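Long-range contacts in esterase Rv0045c (Mycobacterium tuberculosis, PDB 6WYN), which hydrolyses carboxylic esters, preferring short, straight alkyl chains of about four atoms, and is likely involved in ester or lipid metabolism: residues P61-E66 against L76-S81; A82-F87 against G106-A111; G261-V266 against H293-H298. All blocks are in the same frame, centred on the assembly; numbering follows the deposited sequence.

Contacts 1 and 2 are neighbours in one sheet, their centres about 9 Å apart: strand 73-78 of contact 1 runs beside strand 109-112 of contact 2, and the backbone N of W78 probably bonds the O of A109 at 2.9 Å. Contact 3 stands apart, its nearest atoms about 16 Å from contact 2 and about 23 Å from contact 1. Contact 2 is the buried one, parallel strands with mostly apolar side chains and a single ion pair at the strand entrance. Contact 1, on the outermost hairpin, is antiparallel and splits into an aromatic face and a charged face. Contact 3 joins one helix to the end of another near the surface, through an arginine on a tryptophan.

Contact 1: P61-E66 against L76-S81; sequences PLPEVE and LRWGGS
V65 and W78 face each other as a non-hydrogen-bonded antiparallel pair, their CA atoms 4.4 Å apart, and E66 and R77 form the hydrogen-bonded pair beside them. In that second pair the N of R77 donates to the O of E66 (2.8 Å), and the N of E66 answers to the O of R77. One step back, at E64, still in the loop before the strand, the N of G79 reaches the O of E64 at 2.8 Å and carries the ladder past the strand end; G79 makes its turn there with a positive phi.

On one side of the sheet, V65 lies alongside the indole of W78. With chi1 at 54°, CG1 of V65 stands between the backbone N and the carbonyl carbon, which leaves CG2 anti to the N and over the ring face in a CH-pi contact, 3.7 Å from the centroid of the six-membered ring. P63 meets the same ring differently, its CG in plane at the edge, 3.7 Å from CE3 of W78. The other side carries charge: NH1 of R77 and OE2 of E66 form a salt bridge at 2.8 Å, OE2 lying at the guanidinium edge close to its plane. A water accepts from NE of R77 and returns a weak bond to that same OE2, giving the pair a second link. Helices 49-55 and 99-105 also touch W78. This is the antiparallel beta hairpin 65-70/73-78 at the edge of the alpha/beta hydrolase sheet.

Contact 2: A82-F87 against G106-A111; sequences APRVIF and GEPALA
R84 passes obliquely over P108, CG to CG 4.1 Å, and carries its guanidinium on to E107. NH1 of R84 donates to OE1 of E107 at 3.1 Å, a salt bridge that meets the carboxylate from above its plane, the two flat groups 81° apart. The bend of the glutamate at chi2 (-68°) turns its carboxylate back to the arginine. A weak bond from NH1 to the hydroxyl of T330 gives the arginine a second partner.

In the backbone next to this pair the O of P108 accepts the N of R84 at 2.8 Å, with the donor well above the carbonyl plane, and a weak, longer bond from the N of V85. Regular parallel pairing follows: the N of L110 bonds the O of V85, and the N of F87 bonds the O of L110, both at 2.9 Å. The short strands are 14° from parallel. On one face of the sheet, CB of A109 meets the ring of F87 at its edge, 3.9 Å from CE1. Across on the other, CG of P83 packs beside CB of L110 at 4.1 Å.

Helix 99-105 connects the two strands as a beta-alpha-beta unit and covers F87 and A111 through I102, while the ring of W98 meets that of F87. Strand 150-154 borders 85-88, and strand 73-78 borders 109-112 on its other edge.

Contact 3: G261-V266 against H293-H298; sequences GLWDDV and HRRATH
R295 lays its side chain across W263 at about a right angle, the aliphatic part first and the charged end after it. CG of R295 is 3.8 Å from both CE3 and CZ3 of the W263 indole. Further along, NH1 of R295 comes within 3.4 Å of CB of W263, and NH2 of R295 is 3.8 Å from CG of W263. The guanidinium turns a face to the tryptophan but does not lie flat on it, since the two planes are 39° apart; its NE is over the ring face, offset toward the rim. Bends at chi2 (-77°) and chi3 (-136°) fold the chain along the indole instead of sending it straight out.

V266, nearly one helical turn on from W263, makes the other touch. Its CG1, anti to the backbone N, packs on the backbone of A296 at its N (3.7 Å) and, 4.3 Å away, on CB of A296, the apolar part of the contact, just where helix 286-295 gives way to loop. A water accepts from the N of T297 at 2.9 Å; its approach to the O of V266 is so short that a bridge between the two backbones remains doubtful.

Second-shell bonds set these groups in place: NH1 of R295 forms a salt bridge with D267, and the hydroxyl of T297 is bonded to the O of L269. Helix 260-268 packs its inner side on helix 156-167, V266 touching I162 and D265 paired to R163, while W263 rests on P182 of helix 182-200. From the other segment, H298 pairs through its backbone with I273, where the chain leads into strand 299-305 at the edge of the main sheet.

Contact 1: P61-E66 against L76-S81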
loop_
_atom_site.group_PDB
_atom_site.type_symbol
_atom_site.label_atom_id
_atom_site.label_comp_id
_atom_site.label_asym_id
_atom_site.label_seq_id
_atom_site.Cartn_x
_atom_site.Cartn_y
_atom_site.Cartn_z
ATOM N N PRO A 61 -8.264 -17.362 17.085
ATOM C CA PRO A 61 -7.372 -16.421 17.750
ATOM C C PRO A 61 -6.741 -15.554 16.654
ATOM O O PRO A 61 -6.391 -16.055 15.597
ATOM C CB PRO A 61 -6.367 -17.335 18.477
ATOM C CG PRO A 61 -7.130 -18.684 18.561
ATOM C CD PRO A 61 -7.812 -18.756 17.202
ATOM N N LEU A 62 -6.585 -14.290 16.975
ATOM C CA LEU A 62 -5.855 -13.322 16.123
ATOM C C LEU A 62 -4.396 -13.743 16.006
ATOM O O LEU A 62 -3.846 -14.372 16.911
ATOM C CB LEU A 62 -6.074 -11.941 16.736
ATOM C CG LEU A 62 -7.533 -11.486 16.706
ATOM C CD1 LEU A 62 -7.753 -10.277 17.596
ATOM C CD2 LEU A 62 -7.962 -11.179 15.271
ATOM N N PRO A 63 -3.729 -13.488 14.860
ATOM C CA PRO A 63 -2.295 -13.744 14.739
ATOM C C PRO A 63 -1.485 -12.756 15.604
ATOM O O PRO A 63 -2.010 -11.749 16.067
ATOM C CB PRO A 63 -2.017 -13.499 13.254
ATOM C CG PRO A 63 -3.002 -12.433 12.916
ATOM C CD PRO A 63 -4.266 -12.793 13.671
ATOM N N GLU A 64 -0.236 -13.127 15.895
ATOM C CA GLU A 64 0.739 -12.247 16.602
ATOM C C GLU A 64 1.118 -11.116 15.636
ATOM O O GLU A 64 1.301 -11.402 14.450
ATOM C CB GLU A 64 2.031 -12.992 16.936
ATOM C CG GLU A 64 1.927 -13.981 18.072
ATOM C CD GLU A 64 3.238 -14.748 18.235
ATOM O OE1 GLU A 64 3.994 -14.911 17.211
ATOM O OE2 GLU A 64 3.539 -15.138 19.390
ATOM N N VAL A 65 1.248 -9.903 16.131
ATOM C CA VAL A 65 1.737 -8.782 15.292
ATOM C C VAL A 65 2.482 -7.805 16.206
ATOM O O VAL A 65 2.058 -7.603 17.338
ATOM C CB VAL A 65 0.585 -8.146 14.476
ATOM C CG1 VAL A 65 -0.581 -7.722 15.363
ATOM C CG2 VAL A 65 1.062 -6.952 13.622
ATOM N N GLU A 66 3.538 -7.175 15.690
ATOM C CA GLU A 66 4.232 -6.097 16.413
ATOM C C GLU A 66 4.791 -5.126 15.383
ATOM O O GLU A 66 5.001 -5.528 14.216
ATOM C CB GLU A 66 5.318 -6.693 17.327
ATOM C CG GLU A 66 6.388 -7.472 16.611
ATOM C CD GLU A 66 7.456 -8.063 17.538
ATOM O OE1 GLU A 66 7.217 -8.135 18.751
ATOM O OE2 GLU A 66 8.520 -8.428 17.062
ATOM N N LEU A 76 4.764 -3.327 10.165
ATOM C CA LEU A 76 4.071 -4.341 11.011
ATOM C C LEU A 76 4.543 -5.719 10.597
ATOM O O LEU A 76 4.468 -6.064 9.397
ATOM C CB LEU A 76 2.565 -4.191 10.830
ATOM C CG LEU A 76 1.986 -2.871 11.298
ATOM C CD1 LEU A 76 0.494 -2.819 11.042
ATOM C CD2 LEU A 76 2.280 -2.658 12.770
ATOM N N ARG A 77 5.021 -6.497 11.562
ATOM C CA ARG A 77 5.498 -7.879 11.342
ATOM C C ARG A 77 4.460 -8.815 11.949
ATOM O O ARG A 77 4.237 -8.757 13.192
ATOM C CB ARG A 77 6.900 -8.112 11.918
ATOM C CG ARG A 77 7.486 -9.470 11.567
ATOM C CD ARG A 77 8.976 -9.566 11.822
ATOM N NE ARG A 77 9.202 -9.416 13.260
ATOM C CZ ARG A 77 10.369 -9.099 13.814
ATOM N NH1 ARG A 77 10.440 -8.935 15.127
ATOM N NH2 ARG A 77 11.440 -8.977 13.064
ATOM N N TRP A 78 3.867 -9.643 11.087
ATOM C CA TRP A 78 2.749 -10.564 11.419
ATOM C C TRP A 78 3.260 -11.992 11.480
ATOM O O TRP A 78 4.006 -12.380 10.550
ATOM C CB TRP A 78 1.672 -10.474 10.345
ATOM C CG TRP A 78 1.039 -9.128 10.221
ATOM C CD1 TRP A 78 1.484 -8.018 9.536
ATOM C CD2 TRP A 78 -0.220 -8.785 10.789
ATOM N NE1 TRP A 78 0.565 -7.011 9.643
ATOM C CE2 TRP A 78 -0.502 -7.465 10.385
ATOM C CE3 TRP A 78 -1.146 -9.499 11.556
ATOM C CZ2 TRP A 78 -1.675 -6.826 10.771
ATOM C CZ3 TRP A 78 -2.315 -8.868 11.909
ATOM C CH2 TRP A 78 -2.580 -7.555 11.516
ATOM N N GLY A 79 2.834 -12.725 12.516
ATOM C CA GLY A 79 3.043 -14.177 12.590
ATOM C C GLY A 79 4.461 -14.565 12.963
ATOM O O GLY A 79 4.844 -15.689 12.579
ATOM N N GLY A 80 5.244 -13.703 13.620
ATOM C CA GLY A 80 6.663 -14.025 13.940
ATOM C C GLY A 80 7.723 -13.377 13.036
ATOM O O GLY A 80 7.399 -12.518 12.197
ATOM N N SER A 81 8.966 -13.835 13.127
ATOM C CA SER A 81 10.141 -13.140 12.542
ATOM C C SER A 81 10.545 -13.670 11.153
ATOM O O SER A 81 11.585 -13.134 10.698
ATOM C CB SER A 81 11.304 -13.207 13.483
ATOM O OG SER A 81 11.711 -14.555 13.601
HETATM O O HOH W 1 7.537 -10.668 15.144
#

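Contact 2: A82-F87 against G106-A111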
loop_
_atom_site.group_PDB
_atom_site.type_symbol
_atom_site.label_atom_id
_atom_site.label_comp_id
_atom_site.label_asym_id
_atom_site.label_seq_id
_atom_site.Cartn_x
_atom_site.Cartn_y
_atom_site.Cartn_z
ATOM N N ALA A 82 9.779 -14.580 10.477
ATOM C CA ALA A 82 10.117 -15.141 9.129
ATOM C C ALA A 82 9.019 -14.862 8.086
ATOM O O ALA A 82 8.256 -15.721 7.653
ATOM C CB ALA A 82 10.369 -16.604 9.291
ATOM N N PRO A 83 8.848 -13.611 7.661
ATOM C CA PRO A 83 7.753 -13.277 6.740
ATOM C C PRO A 83 7.838 -14.029 5.406
ATOM O O PRO A 83 8.912 -14.103 4.865
ATOM C CB PRO A 83 7.950 -11.781 6.472
ATOM C CG PRO A 83 8.810 -11.274 7.593
ATOM C CD PRO A 83 9.592 -12.444 8.153
ATOM N N ARG A 84 6.709 -14.526 4.898
ATOM C CA ARG A 84 6.597 -15.121 3.542
ATOM C C ARG A 84 6.248 -14.037 2.502
ATOM O O ARG A 84 6.644 -14.193 1.343
ATOM C CB ARG A 84 5.472 -16.161 3.481
ATOM C CG ARG A 84 5.772 -17.567 3.980
ATOM C CD ARG A 84 4.700 -18.559 3.494
ATOM N NE ARG A 84 4.888 -18.950 2.096
ATOM C CZ ARG A 84 4.050 -19.691 1.360
ATOM N NH1 ARG A 84 2.913 -20.138 1.867
ATOM N NH2 ARG A 84 4.355 -19.964 0.099
ATOM N N VAL A 85 5.507 -12.985 2.882
ATOM C CA VAL A 85 4.998 -11.979 1.922
ATOM C C VAL A 85 5.310 -10.594 2.450
ATOM O O VAL A 85 5.109 -10.352 3.640
ATOM C CB VAL A 85 3.483 -12.127 1.735
ATOM C CG1 VAL A 85 2.986 -11.236 0.617
ATOM C CG2 VAL A 85 3.113 -13.594 1.487
ATOM N N ILE A 86 5.734 -9.734 1.565
ATOM C CA ILE A 86 5.854 -8.283 1.829
ATOM C C ILE A 86 4.696 -7.553 1.165
ATOM O O ILE A 86 4.463 -7.799 -0.019
ATOM C CB ILE A 86 7.208 -7.798 1.306
ATOM C CG1 ILE A 86 8.373 -8.572 1.924
ATOM C CG2 ILE A 86 7.320 -6.315 1.547
ATOM C CD1 ILE A 86 9.658 -8.464 1.105
ATOM N N PHE A 87 4.051 -6.643 1.884
ATOM C CA PHE A 87 2.943 -5.816 1.378
ATOM C C PHE A 87 3.380 -4.354 1.418
ATOM O O PHE A 87 3.900 -3.931 2.482
ATOM C CB PHE A 87 1.700 -6.032 2.234
ATOM C CG PHE A 87 1.051 -7.380 2.113
ATOM C CD1 PHE A 87 1.410 -8.421 2.943
ATOM C CD2 PHE A 87 0.029 -7.584 1.192
ATOM C CE1 PHE A 87 0.785 -9.664 2.860
ATOM C CE2 PHE A 87 -0.564 -8.831 1.073
ATOM C CZ PHE A 87 -0.206 -9.856 1.915
ATOM N N GLY A 106 -3.646 -15.539 6.748
ATOM C CA GLY A 106 -3.057 -16.411 7.779
ATOM C C GLY A 106 -1.602 -16.753 7.522
ATOM O O GLY A 106 -1.148 -17.710 8.058
ATOM N N GLU A 107 -0.868 -15.991 6.724
ATOM C CA GLU A 107 0.570 -16.224 6.488
ATOM C C GLU A 107 1.439 -15.229 7.278
ATOM O O GLU A 107 1.112 -14.056 7.447
ATOM C CB GLU A 107 0.865 -16.084 5.001
ATOM C CG GLU A 107 0.133 -17.105 4.172
ATOM C CD GLU A 107 0.621 -18.524 4.404
ATOM O OE1 GLU A 107 1.859 -18.720 4.375
ATOM O OE2 GLU A 107 -0.238 -19.408 4.686
ATOM N N PRO A 108 2.659 -15.615 7.682
ATOM C CA PRO A 108 3.616 -14.620 8.195
ATOM C C PRO A 108 3.943 -13.563 7.127
ATOM O O PRO A 108 4.197 -13.879 5.952
ATOM C CB PRO A 108 4.842 -15.440 8.609
ATOM C CG PRO A 108 4.681 -16.771 7.868
ATOM C CD PRO A 108 3.189 -16.993 7.682
ATOM N N ALA A 109 3.944 -12.290 7.526
ATOM C CA ALA A 109 4.016 -11.182 6.541
ATOM C C ALA A 109 4.673 -9.938 7.119
ATOM O O ALA A 109 4.622 -9.765 8.306
ATOM C CB ALA A 109 2.618 -10.881 6.085
ATOM N N LEU A 110 5.170 -9.051 6.256
ATOM C CA LEU A 110 5.706 -7.738 6.669
ATOM C C LEU A 110 4.939 -6.705 5.863
ATOM O O LEU A 110 5.050 -6.713 4.615
ATOM C CB LEU A 110 7.216 -7.676 6.420
ATOM C CG LEU A 110 7.910 -6.474 7.053
ATOM C CD1 LEU A 110 7.968 -6.622 8.559
ATOM C CD2 LEU A 110 9.322 -6.260 6.512
ATOM N N ALA A 111 4.216 -5.849 6.542
ATOM C CA ALA A 111 3.513 -4.717 5.922
ATOM C C ALA A 111 4.290 -3.442 6.261
ATOM O O ALA A 111 4.332 -3.012 7.411
ATOM C CB ALA A 111 2.071 -4.700 6.365
#

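Contact 3: G261-V266 against H293-H298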
loop_
_atom_site.group_PDB
_atom_site.type_symbol
_atom_site.label_atom_id
_atom_site.label_comp_id
_atom_site.label_asym_id
_atom_site.label_seq_id
_atom_site.Cartn_x
_atom_site.Cartn_y
_atom_site.Cartn_z
ATOM N N GLY A 261 12.458 4.998 -16.897
ATOM C CA GLY A 261 13.345 4.121 -16.114
ATOM C C GLY A 261 12.563 2.966 -15.510
ATOM O O GLY A 261 13.068 1.855 -15.398
ATOM N N LEU A 262 11.342 3.221 -15.089
ATOM C CA LEU A 262 10.518 2.175 -14.447
ATOM C C LEU A 262 10.088 1.116 -15.490
ATOM O O LEU A 262 10.169 -0.084 -15.163
ATOM C CB LEU A 262 9.335 2.885 -13.792
ATOM C CG LEU A 262 8.618 2.094 -12.711
ATOM C CD1 LEU A 262 9.578 1.608 -11.636
ATOM C CD2 LEU A 262 7.517 2.963 -12.126
ATOM N N TRP A 263 9.698 1.517 -16.708
ATOM C CA TRP A 263 9.505 0.556 -17.836
ATOM C C TRP A 263 10.788 -0.193 -18.197
ATOM O O TRP A 263 10.676 -1.373 -18.527
ATOM C CB TRP A 263 8.897 1.230 -19.055
ATOM C CG TRP A 263 7.428 1.476 -18.927
ATOM C CD1 TRP A 263 6.798 2.683 -18.912
ATOM C CD2 TRP A 263 6.408 0.479 -18.740
ATOM N NE1 TRP A 263 5.450 2.508 -18.814
ATOM C CE2 TRP A 263 5.177 1.164 -18.699
ATOM C CE3 TRP A 263 6.411 -0.924 -18.662
ATOM C CZ2 TRP A 263 3.969 0.501 -18.510
ATOM C CZ3 TRP A 263 5.211 -1.589 -18.507
ATOM C CH2 TRP A 263 4.004 -0.881 -18.452
ATOM N N ASP A 264 11.983 0.407 -18.087
ATOM C CA ASP A 264 13.243 -0.350 -18.308
ATOM C C ASP A 264 13.369 -1.427 -17.254
ATOM O O ASP A 264 13.838 -2.533 -17.607
ATOM C CB ASP A 264 14.482 0.534 -18.284
ATOM C CG ASP A 264 14.520 1.430 -19.496
ATOM O OD1 ASP A 264 13.991 1.006 -20.545
ATOM O OD2 ASP A 264 14.972 2.558 -19.347
ATOM N N ASP A 265 13.000 -1.112 -16.009
ATOM C CA ASP A 265 13.001 -2.113 -14.904
ATOM C C ASP A 265 12.037 -3.262 -15.219
ATOM O O ASP A 265 12.458 -4.382 -15.039
ATOM C CB ASP A 265 12.659 -1.490 -13.555
ATOM C CG ASP A 265 13.745 -0.576 -13.027
ATOM O OD1 ASP A 265 14.907 -0.667 -13.542
ATOM O OD2 ASP A 265 13.423 0.232 -12.134
ATOM N N VAL A 266 10.808 -2.987 -15.663
ATOM C CA VAL A 266 9.848 -4.053 -16.120
ATOM C C VAL A 266 10.481 -4.902 -17.237
ATOM O O VAL A 266 10.375 -6.146 -17.164
ATOM C CB VAL A 266 8.508 -3.458 -16.590
ATOM C CG1 VAL A 266 7.621 -4.548 -17.184
ATOM C CG2 VAL A 266 7.801 -2.722 -15.460
ATOM N N HIS A 293 1.609 -6.422 -20.295
ATOM C CA HIS A 293 1.807 -7.785 -20.837
ATOM C C HIS A 293 2.988 -7.768 -21.813
ATOM O O HIS A 293 3.815 -8.673 -21.751
ATOM C CB HIS A 293 0.533 -8.357 -21.515
ATOM C CG HIS A 293 0.889 -9.591 -22.270
ATOM N ND1 HIS A 293 1.181 -9.563 -23.631
ATOM C CD2 HIS A 293 1.176 -10.838 -21.841
ATOM C CE1 HIS A 293 1.598 -10.758 -24.007
ATOM N NE2 HIS A 293 1.598 -11.564 -22.920
ATOM N N ARG A 294 3.033 -6.788 -22.705
ATOM C CA ARG A 294 4.050 -6.756 -23.793
ATOM C C ARG A 294 5.452 -6.540 -23.204
ATOM O O ARG A 294 6.386 -7.209 -23.668
ATOM C CB ARG A 294 3.679 -5.679 -24.816
ATOM C CG ARG A 294 2.516 -6.083 -25.720
ATOM C CD ARG A 294 2.384 -5.230 -26.987
ATOM N NE ARG A 294 2.312 -3.837 -26.575
ATOM C CZ ARG A 294 1.189 -3.193 -26.266
ATOM N NH1 ARG A 294 0.023 -3.818 -26.403
ATOM N NH2 ARG A 294 1.243 -1.934 -25.840
ATOM N N ARG A 295 5.585 -5.711 -22.162
ATOM C CA ARG A 295 6.933 -5.377 -21.611
ATOM C C ARG A 295 7.422 -6.434 -20.610
ATOM O O ARG A 295 8.633 -6.733 -20.631
ATOM C CB ARG A 295 6.909 -3.985 -20.975
ATOM C CG ARG A 295 6.408 -2.890 -21.905
ATOM C CD ARG A 295 7.444 -2.453 -22.919
ATOM N NE ARG A 295 7.486 -1.003 -23.032
ATOM C CZ ARG A 295 8.413 -0.233 -22.476
ATOM N NH1 ARG A 295 9.386 -0.776 -21.767
ATOM N NH2 ARG A 295 8.365 1.077 -22.635
ATOM N N ALA A 296 6.536 -6.964 -19.759
ATOM C CA ALA A 296 6.915 -7.956 -18.719
ATOM C C ALA A 296 7.496 -9.204 -19.383
ATOM O O ALA A 296 6.928 -9.676 -20.356
ATOM C CB ALA A 296 5.718 -8.336 -17.895
ATOM N N THR A 297 8.520 -9.793 -18.799
ATOM C CA THR A 297 9.069 -11.094 -19.250
ATOM C C THR A 297 8.060 -12.196 -18.896
ATOM O O THR A 297 7.885 -13.119 -19.717
ATOM C CB THR A 297 10.479 -11.351 -18.702
ATOM O OG1 THR A 297 10.407 -11.456 -17.283
ATOM C CG2 THR A 297 11.468 -10.265 -19.050
ATOM N N HIS A 298 7.353 -12.109 -17.766
ATOM C CA HIS A 298 6.313 -13.114 -17.424
ATOM C C HIS A 298 5.105 -12.451 -16.756
ATOM O O HIS A 298 5.026 -12.418 -15.544
ATOM C CB HIS A 298 6.895 -14.278 -16.631
ATOM C CG HIS A 298 5.951 -15.445 -16.485
ATOM N ND1 HIS A 298 6.242 -16.564 -15.690
ATOM C CD2 HIS A 298 4.732 -15.698 -17.030
ATOM C CE1 HIS A 298 5.237 -17.424 -15.741
ATOM N NE2 HIS A 298 4.293 -16.922 -16.562
HETATM O O HOH W 2 9.600 -8.376 -16.452
#